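Local coordinates for protein CzcP cation efflux P1-ATPase (PDB 4U9R) that probably exports zinc, and is implicated in cadmium and cobalt transport, driven by ATP hydrolysis, this chain being its N-terminal ferredoxin-like metal-binding extension, at residues S101-L107 with R144-D150; L107-K111 with L161-A167. One frame throughout, in Å; residues are numbered along the deposited sequence.

Contact 1: residues S101-L107 with R144-D150; sequences SRFGHVL and RVEFDND. With CD (cadmium ion), chain B.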
ATOM      1  N   SER A 101      -5.831  -7.134   2.744  1.00 46.74           N
ATOM      2  CA  SER A 101      -6.416  -7.507   4.026  1.00 53.12           C
ATOM      3  C   SER A 101      -5.396  -7.397   5.153  1.00 59.32           C
ATOM      4  O   SER A 101      -5.750  -7.197   6.313  1.00 56.97           O
ATOM      5  CB  SER A 101      -6.909  -8.932   3.967  1.00 52.79           C
ATOM      6  OG  SER A 101      -5.833  -9.849   4.058  1.00 53.16           O
ATOM      7  N   ARG A 102      -4.127  -7.550   4.786  1.00 58.38           N
ATOM      8  CA  ARG A 102      -3.058  -7.649   5.739  1.00 59.69           C
ATOM      9  C   ARG A 102      -2.541  -6.293   6.189  1.00 55.98           C
ATOM     10  O   ARG A 102      -2.193  -6.157   7.352  1.00 57.11           O
ATOM     11  CB  ARG A 102      -1.915  -8.497   5.177  1.00 63.30           C
ATOM     12  CG  ARG A 102      -0.724  -8.592   6.109  1.00 71.59           C
ATOM     13  CD  ARG A 102       0.017  -9.907   5.955  1.00 77.74           C
ATOM     14  NE  ARG A 102       1.204  -9.950   6.804  1.00 82.55           N
ATOM     15  CZ  ARG A 102       1.184 -10.087   8.128  1.00 84.01           C
ATOM     16  NH1 ARG A 102       0.031 -10.202   8.788  1.00 86.23           N
ATOM     17  NH2 ARG A 102       2.329 -10.109   8.801  1.00 84.50           N
ATOM     18  N   PHE A 103      -2.492  -5.308   5.285  1.00 53.12           N
ATOM     19  CA  PHE A 103      -1.909  -3.993   5.589  1.00 53.90           C
ATOM     20  C   PHE A 103      -2.903  -2.872   5.643  1.00 54.23           C
ATOM     21  O   PHE A 103      -3.577  -2.589   4.652  1.00 53.21           O
ATOM     22  CB  PHE A 103      -0.829  -3.616   4.580  1.00 47.81           C
ATOM     23  CG  PHE A 103       0.287  -4.592   4.542  1.00 50.78           C
ATOM     24  CD1 PHE A 103       1.309  -4.521   5.464  1.00 51.53           C
ATOM     25  CD2 PHE A 103       0.296  -5.617   3.603  1.00 46.84           C
ATOM     26  CE1 PHE A 103       2.334  -5.454   5.452  1.00 53.33           C
ATOM     27  CE2 PHE A 103       1.318  -6.534   3.579  1.00 48.00           C
ATOM     28  CZ  PHE A 103       2.337  -6.460   4.507  1.00 52.96           C
ATOM     29  N   GLY A 104      -2.936  -2.202   6.801  1.00 58.39           N
ATOM     30  CA  GLY A 104      -3.824  -1.079   7.044  1.00 55.42           C
ATOM     31  C   GLY A 104      -3.119   0.233   6.804  1.00 57.89           C
ATOM     32  O   GLY A 104      -1.890   0.292   6.767  1.00 57.21           O
ATOM     33  N   HIS A 105      -3.915   1.279   6.608  1.00 63.37           N
ATOM     34  CA  HIS A 105      -3.417   2.645   6.493  1.00 71.46           C
ATOM     35  C   HIS A 105      -4.397   3.616   7.149  1.00 76.42           C
ATOM     36  O   HIS A 105      -5.612   3.483   7.001  1.00 70.70           O
ATOM     37  CB  HIS A 105      -3.251   3.052   5.039  1.00 72.69           C
ATOM     38  CG  HIS A 105      -2.939   1.911   4.134  1.00 75.02           C
ATOM     39  ND1 HIS A 105      -3.924   1.135   3.561  1.00 71.32           N
ATOM     40  CD2 HIS A 105      -1.760   1.391   3.728  1.00 68.74           C
ATOM     41  CE1 HIS A 105      -3.364   0.189   2.835  1.00 72.43           C
ATOM     42  NE2 HIS A 105      -2.052   0.324   2.920  1.00 63.23           N
ATOM     43  N   VAL A 106      -3.851   4.575   7.887  1.00 79.21           N
ATOM     44  CA  VAL A 106      -4.579   5.786   8.241  1.00 79.16           C
ATOM     45  C   VAL A 106      -3.737   6.981   7.826  1.00 75.69           C
ATOM     46  O   VAL A 106      -2.510   6.938   7.856  1.00 69.09           O
ATOM     47  CB  VAL A 106      -4.936   5.885   9.743  1.00 81.02           C
ATOM     48  CG1 VAL A 106      -6.001   4.867  10.109  1.00 78.41           C
ATOM     49  CG2 VAL A 106      -3.709   5.728  10.626  1.00 84.76           C
ATOM     50  N   LEU A 107      -4.420   8.026   7.388  1.00 79.68           N
ATOM     51  CA  LEU A 107      -3.797   9.303   7.090  1.00 87.28           C
ATOM     52  C   LEU A 107      -4.553  10.346   7.932  1.00 87.57           C
ATOM     53  O   LEU A 107      -5.650  10.797   7.560  1.00 80.62           O
ATOM     54  CB  LEU A 107      -3.872   9.610   5.588  1.00 85.96           C
ATOM     55  CG  LEU A 107      -3.115  10.852   5.113  1.00 85.89           C
ATOM     56  CD1 LEU A 107      -1.616  10.633   5.186  1.00 82.85           C
ATOM     57  CD2 LEU A 107      -3.541  11.221   3.696  1.00 89.96           C
ATOM     58  N   ARG A 144       1.243   9.898   7.962  1.00 79.54           N
ATOM     59  CA  ARG A 144       1.081   8.852   6.934  1.00 78.14           C
ATOM     60  C   ARG A 144       1.679   7.543   7.454  1.00 71.40           C
ATOM     61  O   ARG A 144       2.891   7.360   7.411  1.00 64.92           O
ATOM     62  CB  ARG A 144       1.812   9.277   5.651  1.00 84.63           C
ATOM     63  CG  ARG A 144       1.960   8.196   4.577  1.00 94.02           C
ATOM     64  CD  ARG A 144       3.045   8.541   3.559  1.00 94.23           C
ATOM     65  NE  ARG A 144       2.885   7.762   2.336  1.00 94.31           N
ATOM     66  CZ  ARG A 144       1.946   7.985   1.415  1.00102.29           C
ATOM     67  NH1 ARG A 144       1.071   8.974   1.560  1.00104.25           N
ATOM     68  NH2 ARG A 144       1.874   7.215   0.336  1.00106.65           N
ATOM     69  N   VAL A 145       0.834   6.634   7.926  1.00 69.33           N
ATOM     70  CA  VAL A 145       1.307   5.385   8.541  1.00 70.50           C
ATOM     71  C   VAL A 145       0.825   4.151   7.746  1.00 70.57           C
ATOM     72  O   VAL A 145      -0.147   4.217   6.977  1.00 69.69           O
ATOM     73  CB  VAL A 145       0.889   5.307  10.038  1.00 70.05           C
ATOM     74  CG1 VAL A 145      -0.618   5.261  10.195  1.00 75.15           C
ATOM     75  CG2 VAL A 145       1.511   4.120  10.752  1.00 67.08           C
ATOM     76  N   GLU A 146       1.546   3.046   7.906  1.00 64.82           N
ATOM     77  CA  GLU A 146       1.152   1.767   7.336  1.00 62.15           C
ATOM     78  C   GLU A 146       1.396   0.713   8.384  1.00 59.33           C
ATOM     79  O   GLU A 146       2.444   0.735   9.030  1.00 64.10           O
ATOM     80  CB  GLU A 146       1.970   1.479   6.085  1.00 69.46           C
ATOM     81  CG  GLU A 146       1.763   0.079   5.500  1.00 69.10           C
ATOM     82  CD  GLU A 146       1.712   0.087   3.990  1.00 68.93           C
ATOM     83  OE1 GLU A 146       1.988   1.136   3.385  1.00 73.60           O
ATOM     84  OE2 GLU A 146       1.366  -0.958   3.415  1.00 62.24           O
ATOM     85  N   PHE A 147       0.446  -0.200   8.564  1.00 54.49           N
ATOM     86  CA  PHE A 147       0.530  -1.146   9.667  1.00 56.53           C
ATOM     87  C   PHE A 147       0.014  -2.558   9.398  1.00 62.39           C
ATOM     88  O   PHE A 147      -0.819  -2.780   8.527  1.00 64.74           O
ATOM     89  CB  PHE A 147      -0.185  -0.575  10.900  1.00 54.16           C
ATOM     90  CG  PHE A 147      -1.600  -0.145  10.651  1.00 49.86           C
ATOM     91  CD1 PHE A 147      -1.868   1.086  10.090  1.00 49.91           C
ATOM     92  CD2 PHE A 147      -2.664  -0.953  11.016  1.00 53.44           C
ATOM     93  CE1 PHE A 147      -3.168   1.496   9.876  1.00 50.01           C
ATOM     94  CE2 PHE A 147      -3.976  -0.559  10.801  1.00 50.31           C
ATOM     95  CZ  PHE A 147      -4.228   0.672  10.229  1.00 52.09           C
ATOM     96  N   ASP A 148       0.517  -3.490  10.209  1.00 63.25           N
ATOM     97  CA  ASP A 148       0.195  -4.904  10.135  1.00 66.49           C
ATOM     98  C   ASP A 148      -1.066  -5.200  10.959  1.00 70.01           C
ATOM     99  O   ASP A 148      -1.024  -5.244  12.189  1.00 68.08           O
ATOM    100  CB  ASP A 148       1.402  -5.727  10.626  1.00 69.70           C
ATOM    101  CG  ASP A 148       1.131  -7.231  10.675  1.00 72.64           C
ATOM    102  OD1 ASP A 148      -0.019  -7.664  10.455  1.00 70.60           O
ATOM    103  OD2 ASP A 148       2.089  -7.980  10.955  1.00 80.21           O
ATOM    104  N   ASN A 149      -2.175  -5.419  10.253  1.00 73.18           N
ATOM    105  CA  ASN A 149      -3.493  -5.648  10.847  1.00 73.68           C
ATOM    106  C   ASN A 149      -3.619  -6.850  11.781  1.00 77.04           C
ATOM    107  O   ASN A 149      -4.628  -6.977  12.477  1.00 75.69           O
ATOM    108  CB  ASN A 149      -4.541  -5.809   9.739  1.00 73.70           C
ATOM    109  CG  ASN A 149      -4.940  -4.495   9.108  1.00 74.10           C
ATOM    110  OD1 ASN A 149      -4.809  -3.435   9.713  1.00 75.01           O
ATOM    111  ND2 ASN A 149      -5.457  -4.562   7.885  1.00 72.81           N
ATOM    112  N   ASP A 150      -2.645  -7.755  11.759  1.00 80.95           N
ATOM    113  CA  ASP A 150      -2.665  -8.911  12.652  1.00 88.66           C
ATOM    114  C   ASP A 150      -1.981  -8.587  13.981  1.00 93.42           C
ATOM    115  O   ASP A 150      -2.196  -9.285  14.975  1.00 90.48           O
ATOM    116  CB  ASP A 150      -2.017 -10.142  11.990  1.00 92.59           C
ATOM    117  CG  ASP A 150      -2.857 -10.716  10.842  1.00 94.09           C
ATOM    118  OD1 ASP A 150      -4.101 -10.797  10.971  1.00 99.64           O
ATOM    119  OD2 ASP A 150      -2.267 -11.098   9.810  1.00 90.24           O
TER
HETATM  120 CD    CD B 301      -0.022  -0.029   2.105  1.00 49.38          CD
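Arg102 meets two aspartates of 144-150. Its NH1 lies 2.7 Å from Asp150 OD2, which sits at the guanidinium edge, near its plane. Asp148 instead lies over one face, its carboxylate turned 79° against the guanidinium. Asp148 OD1 is 3.0 Å from Arg102 NH1, but no N-H points at it, so this salt bridge rests on charge alone. Arg102 gets there with CG anti to its backbone N (chi1 177°) and an extended chain. Asp148 OD1 also accepts the backbone N of Asp150, closing an Asx turn.

Asn149 serves the end of helix 85-102. Its backbone N reaches Arg102 O, and its ND2 gives a nearly straight bond of 3.1 Å to Ser101 O, from above that carbonyl's plane. Gly104 N and O both pair with Phe147, at 2.8 Å to Phe147 O and 3.0 Å from Phe147 N. These bonds join antiparallel strands 103-109 and 142-148 of the second three-stranded sheet in this ferredoxin-like domain; its 1-3-2 strand order fits that fold. Gly104 CA also packs over the Phe147 ring face, 3.8 Å from its centroid, a CH-pi contact. The bond from Val145 N to Val106 O is weak.

His105 and Glu146 point the same way from the sheet and share a cadmium ion. His105 NE2 binds the cadmium at 2.2 Å. Glu146 OE2 binds the cadmium at 2.1 Å and OE1 more distantly, so the carboxylate chelates through both oxygens. Asp42 and Cys44 complete the site. Arg47 donates to Glu146 OE2, probably steadying the carboxylate's negative charge. Arg144 turns its NH2 to Asp39.

Contact 2: residues L107-K111 with L161-A167; sequences LWQLK and LSKRGLA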
ATOM      1  N   LEU A 107      -4.420   8.026   7.388  1.00 79.68           N
ATOM      2  CA  LEU A 107      -3.797   9.303   7.090  1.00 87.28           C
ATOM      3  C   LEU A 107      -4.553  10.346   7.932  1.00 87.57           C
ATOM      4  O   LEU A 107      -5.650  10.797   7.560  1.00 80.62           O
ATOM      5  CB  LEU A 107      -3.872   9.610   5.588  1.00 85.96           C
ATOM      6  CG  LEU A 107      -3.115  10.852   5.113  1.00 85.89           C
ATOM      7  CD1 LEU A 107      -1.616  10.633   5.186  1.00 82.85           C
ATOM      8  CD2 LEU A 107      -3.541  11.221   3.696  1.00 89.96           C
ATOM      9  N   TRP A 108      -3.979  10.683   9.088  1.00 82.46           N
ATOM     10  CA  TRP A 108      -4.644  11.554  10.048  1.00 76.92           C
ATOM     11  C   TRP A 108      -3.988  12.910  10.134  1.00 74.48           C
ATOM     12  O   TRP A 108      -2.757  13.018  10.050  1.00 63.25           O
ATOM     13  CB  TRP A 108      -4.649  10.926  11.436  1.00 73.13           C
ATOM     14  CG  TRP A 108      -5.626   9.843  11.578  1.00 75.27           C
ATOM     15  CD1 TRP A 108      -6.842   9.740  10.952  1.00 80.23           C
ATOM     16  CD2 TRP A 108      -5.505   8.698  12.411  1.00 71.03           C
ATOM     17  NE1 TRP A 108      -7.476   8.588  11.342  1.00 80.55           N
ATOM     18  CE2 TRP A 108      -6.680   7.932  12.244  1.00 76.78           C
ATOM     19  CE3 TRP A 108      -4.520   8.238  13.282  1.00 73.11           C
ATOM     20  CZ2 TRP A 108      -6.896   6.729  12.925  1.00 72.69           C
ATOM     21  CZ3 TRP A 108      -4.736   7.033  13.950  1.00 70.71           C
ATOM     22  CH2 TRP A 108      -5.912   6.297  13.764  1.00 64.25           C
ATOM     23  N   GLN A 109      -4.850  13.923  10.291  1.00 77.50           N
ATOM     24  CA  GLN A 109      -4.475  15.298  10.632  1.00 76.75           C
ATOM     25  C   GLN A 109      -4.438  15.414  12.161  1.00 71.19           C
ATOM     26  O   GLN A 109      -5.486  15.472  12.818  1.00 63.90           O
ATOM     27  CB  GLN A 109      -5.490  16.288  10.030  1.00 76.93           C
ATOM     28  CG  GLN A 109      -5.315  17.752  10.433  1.00 77.60           C
ATOM     29  CD  GLN A 109      -4.009  18.351   9.940  1.00 76.89           C
ATOM     30  OE1 GLN A 109      -3.916  18.820   8.804  1.00 77.83           O
ATOM     31  NE2 GLN A 109      -2.993  18.352  10.799  1.00 76.99           N
ATOM     32  N   LEU A 110      -3.230  15.399  12.727  1.00 71.55           N
ATOM     33  CA  LEU A 110      -3.073  15.524  14.177  1.00 71.40           C
ATOM     34  C   LEU A 110      -3.275  16.967  14.633  1.00 68.29           C
ATOM     35  O   LEU A 110      -3.038  17.918  13.890  1.00 65.93           O
ATOM     36  CB  LEU A 110      -1.699  15.015  14.626  1.00 74.82           C
ATOM     37  CG  LEU A 110      -1.375  13.542  14.333  1.00 75.13           C
ATOM     38  CD1 LEU A 110       0.000  13.186  14.885  1.00 74.57           C
ATOM     39  CD2 LEU A 110      -2.433  12.604  14.902  1.00 75.81           C
ATOM     40  N   LYS A 111      -3.730  17.129  15.862  1.00 70.64           N
ATOM     41  CA  LYS A 111      -3.865  18.458  16.438  1.00 74.63           C
ATOM     42  C   LYS A 111      -2.486  18.968  16.827  1.00 70.84           C
ATOM     43  O   LYS A 111      -1.520  18.189  16.874  1.00 70.63           O
ATOM     44  CB  LYS A 111      -4.819  18.430  17.639  1.00 81.07           C
ATOM     45  CG  LYS A 111      -6.254  18.051  17.268  1.00 86.16           C
ATOM     46  CD  LYS A 111      -7.074  17.657  18.485  1.00 90.38           C
ATOM     47  CE  LYS A 111      -8.485  17.241  18.096  1.00 92.23           C
ATOM     48  NZ  LYS A 111      -9.186  16.563  19.223  1.00 94.45           N
ATOM     49  N   LEU A 161      -1.317   7.329  20.163  1.00 81.55           N
ATOM     50  CA  LEU A 161      -1.055   8.742  19.892  1.00 82.59           C
ATOM     51  C   LEU A 161      -2.087   9.642  20.570  1.00 84.69           C
ATOM     52  O   LEU A 161      -2.032  10.855  20.410  1.00 82.84           O
ATOM     53  CB  LEU A 161      -1.003   9.035  18.386  1.00 80.95           C
ATOM     54  CG  LEU A 161      -2.297   8.954  17.558  1.00 83.77           C
ATOM     55  CD1 LEU A 161      -3.152  10.227  17.613  1.00 82.71           C
ATOM     56  CD2 LEU A 161      -1.963   8.600  16.106  1.00 78.25           C
ATOM     57  N   SER A 162      -3.025   9.053  21.312  1.00 91.42           N
ATOM     58  CA  SER A 162      -3.978   9.822  22.120  1.00 99.30           C
ATOM     59  C   SER A 162      -3.231  10.685  23.136  1.00107.62           C
ATOM     60  O   SER A 162      -3.497  11.887  23.240  1.00113.27           O
ATOM     61  CB  SER A 162      -4.967   8.903  22.849  1.00 98.30           C
ATOM     62  OG  SER A 162      -6.008   9.642  23.464  1.00 98.60           O
ATOM     63  N   LYS A 163      -2.291  10.069  23.862  1.00108.33           N
ATOM     64  CA  LYS A 163      -1.457  10.784  24.832  1.00109.17           C
ATOM     65  C   LYS A 163      -1.147  12.218  24.344  1.00113.14           C
ATOM     66  O   LYS A 163      -1.541  13.194  24.989  1.00122.13           O
ATOM     67  CB  LYS A 163      -0.181   9.978  25.186  1.00106.94           C
ATOM     68  CG  LYS A 163       0.982  10.068  24.205  1.00107.71           C
ATOM     69  CD  LYS A 163       2.209   9.327  24.705  1.00110.53           C
ATOM     70  CE  LYS A 163       3.274   9.227  23.620  1.00110.83           C
ATOM     71  NZ  LYS A 163       4.644   9.029  24.173  1.00110.39           N
ATOM     72  N   ARG A 164      -0.526  12.350  23.175  1.00108.58           N
ATOM     73  CA  ARG A 164      -0.177  13.660  22.638  1.00105.63           C
ATOM     74  C   ARG A 164      -1.270  14.181  21.704  1.00 97.40           C
ATOM     75  O   ARG A 164      -2.075  15.027  22.114  1.00 81.72           O
ATOM     76  CB  ARG A 164       1.186  13.610  21.938  1.00112.57           C
ATOM     77  CG  ARG A 164       2.335  13.709  22.928  1.00119.04           C
ATOM     78  CD  ARG A 164       3.538  12.857  22.562  1.00125.35           C
ATOM     79  NE  ARG A 164       4.363  12.639  23.752  1.00131.17           N
ATOM     80  CZ  ARG A 164       5.250  13.511  24.237  1.00127.64           C
ATOM     81  NH1 ARG A 164       5.464  14.677  23.634  1.00127.43           N
ATOM     82  NH2 ARG A 164       5.937  13.214  25.336  1.00118.93           N
ATOM     83  N   GLY A 165      -1.297  13.673  20.469  1.00 92.08           N
ATOM     84  CA  GLY A 165      -2.214  14.168  19.438  1.00 90.65           C
ATOM     85  C   GLY A 165      -3.541  13.445  19.443  1.00 89.24           C
ATOM     86  O   GLY A 165      -3.810  12.655  20.342  1.00 89.74           O
ATOM     87  N   LEU A 166      -4.377  13.729  18.446  1.00 96.83           N
ATOM     88  CA  LEU A 166      -5.615  12.975  18.222  1.00103.10           C
ATOM     89  C   LEU A 166      -6.228  13.293  16.856  1.00109.04           C
ATOM     90  O   LEU A 166      -6.383  14.465  16.505  1.00119.98           O
ATOM     91  CB  LEU A 166      -6.644  13.257  19.329  1.00107.36           C
ATOM     92  CG  LEU A 166      -7.850  12.299  19.389  1.00110.12           C
ATOM     93  CD1 LEU A 166      -8.130  11.857  20.819  1.00110.53           C
ATOM     94  CD2 LEU A 166      -9.102  12.903  18.760  1.00109.64           C
ATOM     95  N   ALA A 167      -6.562  12.244  16.096  1.00105.88           N
ATOM     96  CA  ALA A 167      -7.328  12.356  14.842  1.00104.62           C
ATOM     97  C   ALA A 167      -7.114  13.672  14.090  1.00104.94           C
ATOM     98  O   ALA A 167      -8.063  14.395  13.767  1.00110.18           O
ATOM     99  CB  ALA A 167      -8.812  12.142  15.121  1.00104.43           C
TER
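Trp108 and Leu161 meet where strand 103-109 faces helix 154-162. Helix 154-162 packs on the antiparallel sheet that holds this strand, consistent with the ferredoxin-like fold of the domain. Beyond the helix the chain turns, and 165-167 runs back past Leu110.

Walking along the strand, Trp108 comes first and points toward the helix. Its six-membered ring offers an edge, with CE3 and CZ3 sharing one methyl, Leu161 CD2; Trp108 CE3 lies 3.8 Å from it. Ile157 and Glu158 of helix 154-162 also touch this indole. The Trp108 backbone bonds to Ala143 of the neighbouring strand 142-148.

Gln109 leads its side chain away from 161-167. Gln109 NE2 gives a hydrogen bond of 3.1 Å to Leu110 O and another to Ser140 O. The very short approach of its carbonyl to Ala167 is doubtful.

Leu110 is buried, as is Leu161. Leu110 CD2 comes 3.7 Å from Leu161 CD1, the two side chains crossing at a slant. With CG between its backbone N and carbonyl carbon (chi1 69°), Leu161 branches between the two: CD2 meets Trp108 and CD1 meets Leu110. The Leu110 backbone is bonded to Gly141.

Lys111 lies alongside Leu166, its chain extended beyond CG. The aliphatic part runs past the Leu166 carbonyl, and Lys111 CG is 3.7 Å from Leu166 O. Lys111 CD and CE keep about the same distance from that oxygen, so the lysine chain runs level with the carbonyl. At the far end Lys111 NZ rests 3.7 Å from the methyl Leu166 CD2.

In the fold
Both contacts use strand 103-109, and their centres are about 16 Å apart. Their ranges overlap at Leu107, which makes contact only in contact 1. Contact 1 sits nearer the middle of the chain, about 8 Å from its centre, and pairs the strand with its sheet neighbour 142-148. Contact 2 lies about 21 Å out, where the end of the strand meets the close of helix 154-162. The chemistry follows the place. Contact 1 is largely polar, with backbone bonds, a salt-bridge network and a metal site facing the first half of the chain. Contact 2 has no hydrogen bond between its segments and rests on leucine methyls, an indole edge and a lysine chain at the surface.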